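Local coordinates for protein Myo-inositol 2-dehydrogenase (PDB 3CEA) that probably catalyses the NAD-dependent oxidation of myo-inositol to scyllo-inosose, at residues L36-A41 with K64-T69; N45-A50 with E57-N62; F173-D178 with A218-F223; N211-Q216 with E222-V227. One frame throughout, in Å; residues are numbered along the deposited sequence.

Contact 1. Residues L36-A41 with K64-T69. With NAD (nicotinamide-adenine-dinucleotide), chain E.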
# COMPACT_ATOMS: atom_id res chain seq x y z
N LEU A 36 40.75 -7.92 8.59
CA LEU A 36 41.20 -7.30 7.35
C LEU A 36 42.56 -6.64 7.56
O LEU A 36 42.68 -5.64 8.28
CB LEU A 36 40.17 -6.28 6.85
CG LEU A 36 40.35 -5.67 5.45
CD1 LEU A 36 40.29 -6.73 4.35
CD2 LEU A 36 39.30 -4.60 5.22
N VAL A 37 43.59 -7.20 6.92
CA VAL A 37 44.97 -6.79 7.17
C VAL A 37 45.51 -5.83 6.11
O VAL A 37 46.26 -4.90 6.42
CB VAL A 37 45.91 -8.03 7.29
CG1 VAL A 37 47.35 -7.59 7.55
CG2 VAL A 37 45.43 -8.95 8.40
N ALA A 38 45.14 -6.06 4.85
CA ALA A 38 45.63 -5.25 3.74
C ALA A 38 44.52 -4.91 2.75
O ALA A 38 43.51 -5.61 2.66
CB ALA A 38 46.78 -5.95 3.04
N ALA A 39 44.72 -3.82 2.01
CA ALA A 39 43.79 -3.39 0.97
C ALA A 39 44.53 -2.93 -0.28
O ALA A 39 45.61 -2.34 -0.19
CB ALA A 39 42.88 -2.29 1.49
N CYS A 40 43.94 -3.21 -1.44
CA CYS A 40 44.52 -2.82 -2.71
C CYS A 40 43.53 -2.03 -3.57
O CYS A 40 42.42 -2.50 -3.83
CB CYS A 40 45.04 -4.04 -3.47
SG CYS A 40 45.91 -3.65 -5.00
N ALA A 41 43.95 -0.84 -3.99
CA ALA A 41 43.17 0.01 -4.89
C ALA A 41 44.10 0.88 -5.73
O ALA A 41 45.27 1.05 -5.39
CB ALA A 41 42.19 0.87 -4.11
N LYS A 64 49.26 -8.09 -7.03
CA LYS A 64 50.24 -9.18 -7.02
C LYS A 64 51.29 -8.96 -5.94
O LYS A 64 51.74 -9.92 -5.31
CB LYS A 64 50.89 -9.33 -8.40
CG LYS A 64 49.95 -9.85 -9.48
CD LYS A 64 50.65 -9.92 -10.83
CE LYS A 64 49.69 -10.39 -11.91
NZ LYS A 64 50.32 -10.42 -13.26
N ASP A 65 51.66 -7.70 -5.72
CA ASP A 65 52.56 -7.33 -4.63
C ASP A 65 51.96 -7.69 -3.28
O ASP A 65 52.65 -8.21 -2.41
CB ASP A 65 52.89 -5.84 -4.67
CG ASP A 65 53.98 -5.50 -5.68
OD1 ASP A 65 54.64 -6.43 -6.20
OD2 ASP A 65 54.20 -4.30 -5.94
N MSE A 66 50.66 -7.41 -3.11
CA MSE A 66 49.96 -7.69 -1.86
C MSE A 66 49.88 -9.18 -1.57
O MSE A 66 50.15 -9.61 -0.44
CB MSE A 66 48.55 -7.08 -1.89
CG MSE A 66 47.81 -7.17 -0.56
SE MSE A 66 46.08 -6.28 -0.58
CE MSE A 66 45.16 -7.45 -1.83
N ILE A 67 49.52 -9.97 -2.58
CA ILE A 67 49.37 -11.42 -2.44
C ILE A 67 50.71 -12.11 -2.13
O ILE A 67 50.75 -13.11 -1.41
CB ILE A 67 48.69 -12.04 -3.70
CG1 ILE A 67 47.24 -11.55 -3.80
CG2 ILE A 67 48.73 -13.57 -3.66
CD1 ILE A 67 46.57 -11.77 -5.15
N ASP A 68 51.80 -11.55 -2.65
CA ASP A 68 53.14 -12.12 -2.47
C ASP A 68 53.87 -11.61 -1.22
O ASP A 68 54.99 -12.05 -0.93
CB ASP A 68 53.99 -11.89 -3.72
CG ASP A 68 53.43 -12.57 -4.96
OD1 ASP A 68 52.74 -13.60 -4.83
OD2 ASP A 68 53.69 -12.06 -6.07
N THR A 69 53.24 -10.69 -0.49
CA THR A 69 53.88 -10.08 0.68
C THR A 69 53.09 -10.32 1.97
O THR A 69 53.68 -10.51 3.03
CB THR A 69 54.09 -8.55 0.49
OG1 THR A 69 54.63 -8.30 -0.81
CG2 THR A 69 55.06 -8.00 1.54
PA NAD E . 34.15 0.80 -8.68
O1A NAD E . 33.29 1.71 -7.89
O2A NAD E . 34.60 1.42 -9.95
O5B NAD E . 35.41 0.35 -7.77
C5B NAD E . 36.50 -0.34 -8.34
C4B NAD E . 37.68 -0.34 -7.37
O4B NAD E . 38.67 -1.26 -7.78
C3B NAD E . 38.35 1.02 -7.28
O3B NAD E . 38.53 1.33 -5.92
C2B NAD E . 39.69 0.84 -7.97
O2B NAD E . 40.71 1.60 -7.37
C1B NAD E . 39.94 -0.65 -7.85
N9A NAD E . 40.71 -1.17 -8.99
C8A NAD E . 40.41 -1.02 -10.32
N7A NAD E . 41.36 -1.65 -11.05
C5A NAD E . 42.26 -2.20 -10.21
C6A NAD E . 43.41 -2.95 -10.42
N6A NAD E . 43.66 -3.44 -11.63
N1A NAD E . 44.15 -3.38 -9.34
C2A NAD E . 43.74 -3.08 -8.05
N3A NAD E . 42.59 -2.34 -7.84
C4A NAD E . 41.86 -1.91 -8.90
O3 NAD E . 33.38 -0.58 -8.99
PN NAD E . 32.29 -1.19 -7.97
O1N NAD E . 32.78 -1.04 -6.58
O2N NAD E . 30.97 -0.66 -8.37
O5D NAD E . 32.26 -2.76 -8.33
C5D NAD E . 33.42 -3.55 -8.46
C4D NAD E . 32.98 -4.97 -8.79
O4D NAD E . 31.87 -5.34 -7.99
C3D NAD E . 32.56 -5.11 -10.25
O3D NAD E . 33.21 -6.23 -10.81
C2D NAD E . 31.06 -5.32 -10.20
O2D NAD E . 30.63 -6.26 -11.16
C1D NAD E . 30.80 -5.83 -8.79
N1N NAD E . 29.50 -5.37 -8.27
C2N NAD E . 28.63 -6.30 -7.74
C3N NAD E . 27.39 -5.90 -7.24
C7N NAD E . 26.51 -6.87 -6.51
O7N NAD E . 25.13 -6.58 -6.42
N7N NAD E . 27.03 -7.97 -5.96
C4N NAD E . 27.03 -4.55 -7.29
C5N NAD E . 27.91 -3.62 -7.83
C6N NAD E . 29.15 -4.04 -8.32
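In the NAD-binding Rossmann fold, strand 34-40 is packed against the helix 63-67 by one long side chain, Met66. This residue is modelled as selenomethionine. Its CG stands anti to the backbone N (chi1 -173°), which sends the chain away from the helix and onto the strand. The selenium then settles over the backbone between two side chains on this side of the strand. SE lies 3.7 Å from Ala38 CB and 3.7 Å from the carbonyl carbon C of Ala39. The chain bends at its last torsion (chi3 67°) and lays the methyl CE beside Cys40, with CE 3.8 Å from Cys40 CB. No hydrogen bond joins the two segments, and the touching residues are buried. The fit is apolar throughout.

The same strand end also meets the cofactor. Cys40 SG comes within 3.8 Å of C2A on the adenine of NAD, and Ala41 CB is 3.7 Å from the ribose oxygen O2B. Cys40 thus faces Met66 with its CB and the adenine with its sulfur. Within the parallel sheet, strand 34-40 runs between strands 9-14 and 58-60. Met66 also touches Ile14 and Tyr60 on those two strands, while Ile67 on the same helix packs on helix 84-93.

Contact 2. Residues N45-A50 with E57-N62. With NAD (nicotinamide-adenine-dinucleotide), chain E.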
# COMPACT_ATOMS: atom_id res chain seq x y z
N ASN A 45 43.28 8.06 -2.25
CA ASN A 45 42.41 8.54 -1.18
C ASN A 45 41.59 7.42 -0.52
O ASN A 45 41.29 7.49 0.67
CB ASN A 45 41.48 9.64 -1.69
CG ASN A 45 42.23 10.90 -2.10
OD1 ASN A 45 43.24 11.26 -1.49
ND2 ASN A 45 41.73 11.57 -3.13
N GLN A 46 41.24 6.41 -1.32
CA GLN A 46 40.52 5.24 -0.81
C GLN A 46 41.41 4.40 0.10
O GLN A 46 40.94 3.85 1.10
CB GLN A 46 39.99 4.39 -1.97
CG GLN A 46 38.85 5.04 -2.74
CD GLN A 46 38.41 4.22 -3.94
OE1 GLN A 46 38.88 3.10 -4.15
NE2 GLN A 46 37.51 4.78 -4.74
N LEU A 47 42.69 4.30 -0.25
CA LEU A 47 43.66 3.56 0.55
C LEU A 47 43.98 4.27 1.86
O LEU A 47 44.15 3.62 2.90
CB LEU A 47 44.94 3.30 -0.25
CG LEU A 47 44.84 2.38 -1.48
CD1 LEU A 47 46.10 2.47 -2.32
CD2 LEU A 47 44.56 0.93 -1.07
N GLU A 48 44.07 5.60 1.81
CA GLU A 48 44.26 6.42 3.00
C GLU A 48 43.07 6.28 3.95
O GLU A 48 43.24 6.23 5.17
CB GLU A 48 44.45 7.89 2.63
CG GLU A 48 45.82 8.22 2.06
CD GLU A 48 45.96 9.68 1.67
OE1 GLU A 48 44.97 10.27 1.17
OE2 GLU A 48 47.06 10.25 1.85
N TRP A 49 41.87 6.23 3.37
CA TRP A 49 40.63 6.01 4.12
C TRP A 49 40.64 4.66 4.84
O TRP A 49 40.21 4.57 5.99
CB TRP A 49 39.42 6.11 3.18
CG TRP A 49 38.13 5.64 3.78
CD1 TRP A 49 37.35 6.31 4.68
CD2 TRP A 49 37.46 4.40 3.52
NE1 TRP A 49 36.25 5.56 5.01
CE2 TRP A 49 36.29 4.38 4.31
CE3 TRP A 49 37.75 3.29 2.71
CZ2 TRP A 49 35.39 3.30 4.30
CZ3 TRP A 49 36.85 2.22 2.70
CH2 TRP A 49 35.69 2.24 3.49
N ALA A 50 41.16 3.63 4.17
CA ALA A 50 41.27 2.29 4.75
C ALA A 50 42.20 2.27 5.96
O ALA A 50 41.89 1.64 6.97
CB ALA A 50 41.72 1.29 3.70
N GLU A 57 46.14 -2.20 8.28
CA GLU A 57 47.59 -2.09 8.47
C GLU A 57 48.35 -1.62 7.22
O GLU A 57 49.00 -0.57 7.24
CB GLU A 57 48.17 -3.41 8.99
CG GLU A 57 47.99 -3.63 10.49
N THR A 58 48.28 -2.40 6.15
CA THR A 58 49.07 -2.14 4.94
C THR A 58 48.18 -1.86 3.73
O THR A 58 47.04 -2.33 3.66
CB THR A 58 50.01 -3.33 4.62
OG1 THR A 58 50.22 -4.12 5.80
CG2 THR A 58 51.35 -2.83 4.09
N THR A 59 48.71 -1.08 2.78
CA THR A 59 47.99 -0.75 1.54
C THR A 59 48.88 -0.95 0.32
O THR A 59 50.10 -0.78 0.38
CB THR A 59 47.45 0.69 1.54
OG1 THR A 59 48.46 1.59 2.00
CG2 THR A 59 46.22 0.81 2.43
N TYR A 60 48.25 -1.31 -0.80
CA TYR A 60 48.95 -1.59 -2.05
C TYR A 60 48.23 -0.99 -3.26
O TYR A 60 47.03 -0.74 -3.21
CB TYR A 60 49.10 -3.10 -2.25
CG TYR A 60 49.99 -3.80 -1.25
CD1 TYR A 60 49.50 -4.24 -0.02
CD2 TYR A 60 51.34 -4.03 -1.53
CE1 TYR A 60 50.32 -4.88 0.90
CE2 TYR A 60 52.17 -4.68 -0.62
CZ TYR A 60 51.65 -5.10 0.60
OH TYR A 60 52.46 -5.74 1.51
N THR A 61 48.98 -0.75 -4.33
CA THR A 61 48.40 -0.37 -5.62
C THR A 61 48.52 -1.54 -6.60
O THR A 61 47.79 -1.62 -7.59
CB THR A 61 49.07 0.88 -6.22
OG1 THR A 61 50.50 0.70 -6.25
CG2 THR A 61 48.73 2.12 -5.41
N ASN A 62 49.45 -2.44 -6.31
CA ASN A 62 49.65 -3.67 -7.08
C ASN A 62 49.11 -4.85 -6.27
O ASN A 62 49.58 -5.12 -5.16
CB ASN A 62 51.14 -3.86 -7.39
CG ASN A 62 51.38 -4.79 -8.56
OD1 ASN A 62 50.92 -5.93 -8.59
ND2 ASN A 62 52.14 -4.31 -9.54
PA NAD E . 34.15 0.80 -8.68
O1A NAD E . 33.29 1.71 -7.89
O2A NAD E . 34.60 1.42 -9.95
O5B NAD E . 35.41 0.35 -7.77
C5B NAD E . 36.50 -0.34 -8.34
C4B NAD E . 37.68 -0.34 -7.37
O4B NAD E . 38.67 -1.26 -7.78
C3B NAD E . 38.35 1.02 -7.28
O3B NAD E . 38.53 1.33 -5.92
C2B NAD E . 39.69 0.84 -7.97
O2B NAD E . 40.71 1.60 -7.37
C1B NAD E . 39.94 -0.65 -7.85
N9A NAD E . 40.71 -1.17 -8.99
C8A NAD E . 40.41 -1.02 -10.32
N7A NAD E . 41.36 -1.65 -11.05
C5A NAD E . 42.26 -2.20 -10.21
C6A NAD E . 43.41 -2.95 -10.42
N6A NAD E . 43.66 -3.44 -11.63
N1A NAD E . 44.15 -3.38 -9.34
C2A NAD E . 43.74 -3.08 -8.05
N3A NAD E . 42.59 -2.34 -7.84
C4A NAD E . 41.86 -1.91 -8.90
O3 NAD E . 33.38 -0.58 -8.99
PN NAD E . 32.29 -1.19 -7.97
O1N NAD E . 32.78 -1.04 -6.58
O2N NAD E . 30.97 -0.66 -8.37
O5D NAD E . 32.26 -2.76 -8.33
C5D NAD E . 33.42 -3.55 -8.46
C4D NAD E . 32.98 -4.97 -8.79
O4D NAD E . 31.87 -5.34 -7.99
C3D NAD E . 32.56 -5.11 -10.25
O3D NAD E . 33.21 -6.23 -10.81
C2D NAD E . 31.06 -5.32 -10.20
O2D NAD E . 30.63 -6.26 -11.16
C1D NAD E . 30.80 -5.83 -8.79
N1N NAD E . 29.50 -5.37 -8.27
C2N NAD E . 28.63 -6.30 -7.74
C3N NAD E . 27.39 -5.90 -7.24
C7N NAD E . 26.51 -6.87 -6.51
O7N NAD E . 25.13 -6.58 -6.42
N7N NAD E . 27.03 -7.97 -5.96
C4N NAD E . 27.03 -4.55 -7.29
C5N NAD E . 27.91 -3.62 -7.83
C6N NAD E . 29.15 -4.04 -8.32
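The flat groups of segments 45-50 and 57-62 stay to the side, while Leu47 meets Thr59 and the backbone carbonyl of Tyr60. The indole of Trp49 has the carbonyl oxygen of Gln46 at its edge, in the ring plane, and the ring packs on Glu21 and Arg25 of helix 20-29. The CB of Tyr60 points away from the helix, so its ring lies on the other side of the strand. There its hydroxyl is hydrogen-bonded to Glu70. The amide of Gln46 is turned to the cofactor. Its OE1 accepts a short hydrogen bond of 2.5 Å from O3B, a hydroxyl of the adenosine ribose of NAD.

Leu47 carries the packing. Its CG is anti to the carbonyl carbon (chi1 -66°), which aims both methyls at the strand. CD1 rests 3.5 Å from Tyr60 O and 4.1 Å from Thr61 CG2. CD2 lies 3.9 Å from Thr59 CG2. The side chains of Leu47 and Thr59 point opposite ways as they pass. Thr59 CG2 also reaches the helix backbone, 3.5 Å from Leu47 O. The side chain of Thr61 instead stands nearly perpendicular to that of Leu47. No hydrogen bond links the segments.

This is the helix-to-strand packing of a beta-alpha-beta crossover. Helix 44-52 connects the parallel neighbours 34-40 and 58-60. Strand 58-60 is outermost in the sheet within this chain, and helix 63-67 follows directly, with Asn62 at its N-cap.

Contact 3. Residues F173-D178 with A218-F223. With NAD (nicotinamide-adenine-dinucleotide), chain E.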
# COMPACT_ATOMS: atom_id res chain seq x y z
N PHE A 173 32.25 4.26 -13.53
CA PHE A 173 32.43 2.82 -13.42
C PHE A 173 32.53 2.13 -14.78
O PHE A 173 33.31 1.18 -14.94
CB PHE A 173 31.28 2.24 -12.57
CG PHE A 173 31.10 0.74 -12.69
CD1 PHE A 173 31.93 -0.13 -11.99
CD2 PHE A 173 30.07 0.22 -13.47
CE1 PHE A 173 31.75 -1.51 -12.09
CE2 PHE A 173 29.89 -1.16 -13.57
CZ PHE A 173 30.72 -2.03 -12.88
N ALA A 174 31.76 2.62 -15.75
CA ALA A 174 31.65 1.99 -17.07
C ALA A 174 32.59 2.58 -18.13
O ALA A 174 32.82 1.95 -19.17
CB ALA A 174 30.21 2.04 -17.56
N THR A 175 33.13 3.77 -17.88
CA THR A 175 34.10 4.37 -18.80
C THR A 175 35.51 3.87 -18.49
O THR A 175 36.32 3.65 -19.40
CB THR A 175 34.04 5.92 -18.78
OG1 THR A 175 32.69 6.35 -19.00
CG2 THR A 175 34.94 6.52 -19.86
N GLU A 176 35.80 3.67 -17.20
CA GLU A 176 37.11 3.19 -16.76
C GLU A 176 37.33 1.71 -17.07
O GLU A 176 38.48 1.26 -17.21
CB GLU A 176 37.31 3.46 -15.27
CG GLU A 176 37.59 4.93 -14.94
CD GLU A 176 37.72 5.19 -13.45
OE1 GLU A 176 37.06 4.49 -12.65
OE2 GLU A 176 38.48 6.12 -13.08
N ALA A 177 36.24 0.95 -17.17
CA ALA A 177 36.31 -0.48 -17.47
C ALA A 177 35.05 -0.98 -18.18
O ALA A 177 33.97 -0.40 -18.04
CB ALA A 177 36.54 -1.29 -16.19
N ASP A 178 35.21 -2.05 -18.95
CA ASP A 178 34.09 -2.74 -19.59
C ASP A 178 33.22 -3.38 -18.51
O ASP A 178 33.68 -4.26 -17.77
CB ASP A 178 34.63 -3.80 -20.56
CG ASP A 178 33.59 -4.31 -21.55
OD1 ASP A 178 32.37 -4.20 -21.30
OD2 ASP A 178 34.01 -4.85 -22.60
N ALA A 218 25.60 5.97 -25.25
CA ALA A 218 26.07 5.39 -26.51
C ALA A 218 27.53 5.75 -26.78
O ALA A 218 28.26 4.97 -27.40
CB ALA A 218 25.19 5.86 -27.66
N ASP A 219 27.95 6.92 -26.30
CA ASP A 219 29.30 7.43 -26.49
C ASP A 219 30.36 6.56 -25.80
O ASP A 219 31.53 6.58 -26.18
CB ASP A 219 29.41 8.88 -26.03
CG ASP A 219 28.43 9.81 -26.75
OD1 ASP A 219 27.69 9.34 -27.64
OD2 ASP A 219 28.40 11.02 -26.42
N ILE A 220 29.94 5.82 -24.78
CA ILE A 220 30.79 4.81 -24.14
C ILE A 220 30.33 3.38 -24.45
O ILE A 220 30.73 2.42 -23.78
CB ILE A 220 30.96 5.02 -22.61
CG1 ILE A 220 29.60 5.02 -21.90
CG2 ILE A 220 31.74 6.31 -22.33
CD1 ILE A 220 29.67 4.73 -20.41
N GLY A 221 29.48 3.25 -25.48
CA GLY A 221 29.00 1.95 -25.95
C GLY A 221 28.05 1.24 -25.00
O GLY A 221 27.96 0.01 -25.00
N GLU A 222 27.32 2.02 -24.21
CA GLU A 222 26.39 1.47 -23.22
C GLU A 222 24.93 1.78 -23.59
O GLU A 222 24.64 2.78 -24.25
CB GLU A 222 26.71 2.03 -21.83
CG GLU A 222 27.94 1.42 -21.17
CD GLU A 222 27.64 0.15 -20.38
OE1 GLU A 222 26.45 -0.22 -20.22
OE2 GLU A 222 28.61 -0.49 -19.90
N PHE A 223 24.02 0.90 -23.16
CA PHE A 223 22.59 1.12 -23.32
C PHE A 223 21.93 1.34 -21.96
O PHE A 223 22.15 0.57 -21.03
CB PHE A 223 21.92 -0.07 -24.03
CG PHE A 223 22.38 -0.25 -25.45
CD1 PHE A 223 21.90 0.58 -26.46
CD2 PHE A 223 23.28 -1.26 -25.78
CE1 PHE A 223 22.32 0.42 -27.78
CE2 PHE A 223 23.70 -1.44 -27.10
CZ PHE A 223 23.22 -0.60 -28.10
PA NAD E . 34.15 0.80 -8.68
O1A NAD E . 33.29 1.71 -7.89
O2A NAD E . 34.60 1.42 -9.95
O5B NAD E . 35.41 0.35 -7.77
C5B NAD E . 36.50 -0.34 -8.34
C4B NAD E . 37.68 -0.34 -7.37
O4B NAD E . 38.67 -1.26 -7.78
C3B NAD E . 38.35 1.02 -7.28
O3B NAD E . 38.53 1.33 -5.92
C2B NAD E . 39.69 0.84 -7.97
O2B NAD E . 40.71 1.60 -7.37
C1B NAD E . 39.94 -0.65 -7.85
N9A NAD E . 40.71 -1.17 -8.99
C8A NAD E . 40.41 -1.02 -10.32
N7A NAD E . 41.36 -1.65 -11.05
C5A NAD E . 42.26 -2.20 -10.21
C6A NAD E . 43.41 -2.95 -10.42
N6A NAD E . 43.66 -3.44 -11.63
N1A NAD E . 44.15 -3.38 -9.34
C2A NAD E . 43.74 -3.08 -8.05
N3A NAD E . 42.59 -2.34 -7.84
C4A NAD E . 41.86 -1.91 -8.90
O3 NAD E . 33.38 -0.58 -8.99
PN NAD E . 32.29 -1.19 -7.97
O1N NAD E . 32.78 -1.04 -6.58
O2N NAD E . 30.97 -0.66 -8.37
O5D NAD E . 32.26 -2.76 -8.33
C5D NAD E . 33.42 -3.55 -8.46
C4D NAD E . 32.98 -4.97 -8.79
O4D NAD E . 31.87 -5.34 -7.99
C3D NAD E . 32.56 -5.11 -10.25
O3D NAD E . 33.21 -6.23 -10.81
C2D NAD E . 31.06 -5.32 -10.20
O2D NAD E . 30.63 -6.26 -11.16
C1D NAD E . 30.80 -5.83 -8.79
N1N NAD E . 29.50 -5.37 -8.27
C2N NAD E . 28.63 -6.30 -7.74
C3N NAD E . 27.39 -5.90 -7.24
C7N NAD E . 26.51 -6.87 -6.51
O7N NAD E . 25.13 -6.58 -6.42
N7N NAD E . 27.03 -7.97 -5.96
C4N NAD E . 27.03 -4.55 -7.29
C5N NAD E . 27.91 -3.62 -7.83
C6N NAD E . 29.15 -4.04 -8.32
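Behind the NAD pocket, Ala174 and Thr175 of helix 167-176 lean on Ile220 and Glu222 of the loop before strand 225-232. Ala174 CB lies 4.0 Å from Ile220 CD1 and 3.8 Å from Glu222 OE2. Ile220 has CG1 set between its backbone N and carbonyl carbon (chi1 58°), and this carries CD1 to the helix. Its other branch, CG2, meets Thr175 OG1 at 3.5 Å, with the two side chains set roughly square to each other. The hydroxyl of Thr175 is hydrogen-bonded to Thr171 O one helix turn back. Glu222 OE2, though close to a methyl, is hydrogen-bonded to Ser179 OG.

Phe173 is the pocket residue. Its CD1 lies 3.4 Å from O3, the oxygen bridging the two phosphates of NAD, and O2A sits at the ring edge, in plane. Arg18 makes a cation-pi contact with the ring. With an alanine at Phe173, a gap would probably open beside the pyrophosphate, and Arg18 would lose its aromatic partner.

The contact belongs to the C-terminal domain of the GFO/IDH/MocA family. It joins the helix 167-176 to the loop between strands 202-210 and 225-232, and Phe223 at the end of that loop packs on helix 319-338.

Contact 4. Residues N211-Q216 with E222-V227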
# COMPACT_ATOMS: atom_id res chain seq x y z
N ASN A 211 18.26 3.74 -25.44
CA ASN A 211 19.03 4.89 -24.97
C ASN A 211 18.19 6.16 -24.95
O ASN A 211 18.73 7.27 -24.97
CB ASN A 211 20.28 5.09 -25.84
CG ASN A 211 21.51 4.42 -25.26
OD1 ASN A 211 21.69 4.37 -24.04
ND2 ASN A 211 22.37 3.92 -26.14
N ILE A 212 16.87 6.00 -24.91
CA ILE A 212 15.94 7.13 -24.90
C ILE A 212 16.15 8.02 -23.66
O ILE A 212 16.25 9.24 -23.77
CB ILE A 212 14.46 6.67 -25.02
CG1 ILE A 212 14.21 6.07 -26.41
CG2 ILE A 212 13.50 7.83 -24.75
CD1 ILE A 212 12.88 5.34 -26.55
N ALA A 213 16.24 7.38 -22.49
CA ALA A 213 16.42 8.09 -21.22
C ALA A 213 17.79 8.77 -21.07
O ALA A 213 17.91 9.77 -20.36
CB ALA A 213 16.18 7.15 -20.05
N ALA A 214 18.81 8.23 -21.74
CA ALA A 214 20.17 8.77 -21.69
C ALA A 214 20.97 8.43 -22.96
O ALA A 214 21.66 7.40 -22.99
CB ALA A 214 20.91 8.29 -20.44
N PRO A 215 20.89 9.28 -24.00
CA PRO A 215 21.55 9.01 -25.28
C PRO A 215 23.07 9.12 -25.23
O PRO A 215 23.76 8.61 -26.11
CB PRO A 215 20.97 10.08 -26.22
CG PRO A 215 19.82 10.71 -25.47
CD PRO A 215 20.17 10.57 -24.03
N GLN A 216 23.59 9.79 -24.19
CA GLN A 216 25.03 10.00 -24.03
C GLN A 216 25.76 8.71 -23.65
O GLN A 216 26.99 8.65 -23.73
CB GLN A 216 25.32 11.11 -23.01
CG GLN A 216 25.08 10.73 -21.54
CD GLN A 216 23.65 10.96 -21.06
OE1 GLN A 216 22.72 11.09 -21.86
NE2 GLN A 216 23.47 11.01 -19.75
N GLU A 222 27.32 2.02 -24.21
CA GLU A 222 26.39 1.47 -23.22
C GLU A 222 24.93 1.78 -23.59
O GLU A 222 24.64 2.78 -24.25
CB GLU A 222 26.71 2.03 -21.83
CG GLU A 222 27.94 1.42 -21.17
CD GLU A 222 27.64 0.15 -20.38
OE1 GLU A 222 26.45 -0.22 -20.22
OE2 GLU A 222 28.61 -0.49 -19.90
N PHE A 223 24.02 0.90 -23.16
CA PHE A 223 22.59 1.12 -23.32
C PHE A 223 21.93 1.34 -21.96
O PHE A 223 22.15 0.57 -21.03
CB PHE A 223 21.92 -0.07 -24.03
CG PHE A 223 22.38 -0.25 -25.45
CD1 PHE A 223 21.90 0.58 -26.46
CD2 PHE A 223 23.28 -1.26 -25.78
CE1 PHE A 223 22.32 0.42 -27.78
CE2 PHE A 223 23.70 -1.44 -27.10
CZ PHE A 223 23.22 -0.60 -28.10
N GLU A 224 21.11 2.39 -21.87
CA GLU A 224 20.43 2.74 -20.63
C GLU A 224 19.50 1.63 -20.13
O GLU A 224 19.53 1.27 -18.95
CB GLU A 224 19.67 4.06 -20.78
CG GLU A 224 19.17 4.66 -19.46
CD GLU A 224 17.86 4.06 -19.00
OE1 GLU A 224 16.94 3.93 -19.83
OE2 GLU A 224 17.74 3.71 -17.80
N THR A 225 18.67 1.10 -21.03
CA THR A 225 17.69 0.08 -20.68
C THR A 225 17.89 -1.19 -21.51
O THR A 225 18.21 -1.12 -22.69
CB THR A 225 16.24 0.61 -20.82
OG1 THR A 225 16.03 1.68 -19.90
CG2 THR A 225 15.20 -0.48 -20.52
N GLY A 226 17.70 -2.33 -20.86
CA GLY A 226 17.70 -3.62 -21.54
C GLY A 226 16.51 -4.44 -21.10
O GLY A 226 16.36 -4.73 -19.92
N VAL A 227 15.65 -4.79 -22.06
CA VAL A 227 14.51 -5.65 -21.78
C VAL A 227 14.72 -6.98 -22.49
O VAL A 227 14.96 -7.02 -23.69
CB VAL A 227 13.17 -5.01 -22.23
CG1 VAL A 227 11.99 -5.85 -21.76
CG2 VAL A 227 13.04 -3.59 -21.69
O HOH W 1 16.39 4.55 -22.28
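A water bridges Glu224 OE1 and Ala213 N across the two segments. It donates to Glu224 OE1 at 2.6 Å and accepts from Ala213 N at 2.8 Å. Thr225 OG1 also donates to this OE1, at a modelled length too short to be taken literally. Glu224 and Thr225 both face Ser210, forming a classic beta bulge where strand 225-232 starts beside strand 202-210. Glu224 CG stands opposite its backbone N (chi1 -168°) and the chain bends at chi2, which brings OE1 to 3.3 Å from Ala213 CB. The other carboxylate oxygen, Glu224 OE2, accepts from Arg244 N. Thr225 and Val227 also pack against the second subunit, another copy of this protein.

The Asn211 amide clasps the backbone on the way into the bulge. Its ND2 donates to Glu222 O at 3.2 Å, on a lone pair in the carbonyl plane. Its OD1 accepts from Glu224 N at 3.0 Å, with the donor 44° above the amide carbonyl plane. Replacing Asn211 with a leucine would probably leave Glu222 O and Glu224 N without this shared partner. The planes of the Asn211 amide and the Phe223 ring are 24° apart, and Asn211 ND2 approaches Phe223 CD1 to 3.4 Å.

Contacts 1 and 2 belong to the Rossmann fold and contacts 3 and 4 to the C-terminal domain of the GFO/IDH/MocA family. Along the chain, both segments of contact 2 fall between those of contact 1. Their centres are about 9 Å apart, and neighbouring strands join them: Ala39 O and Tyr60 N are 2.9 Å apart, probably hydrogen-bonded. Contacts 3 and 4 share Glu222 and Phe223, with centres about 11 Å apart. NAD lies between the two halves. Contacts 1 and 2 meet its adenosine end and contact 3 its pyrophosphate. Contacts 2 and 3 do not touch; their nearest atoms are about 8 Å apart. Contact 4 is farther back, with the Glu222 side chain about 11 Å from NAD.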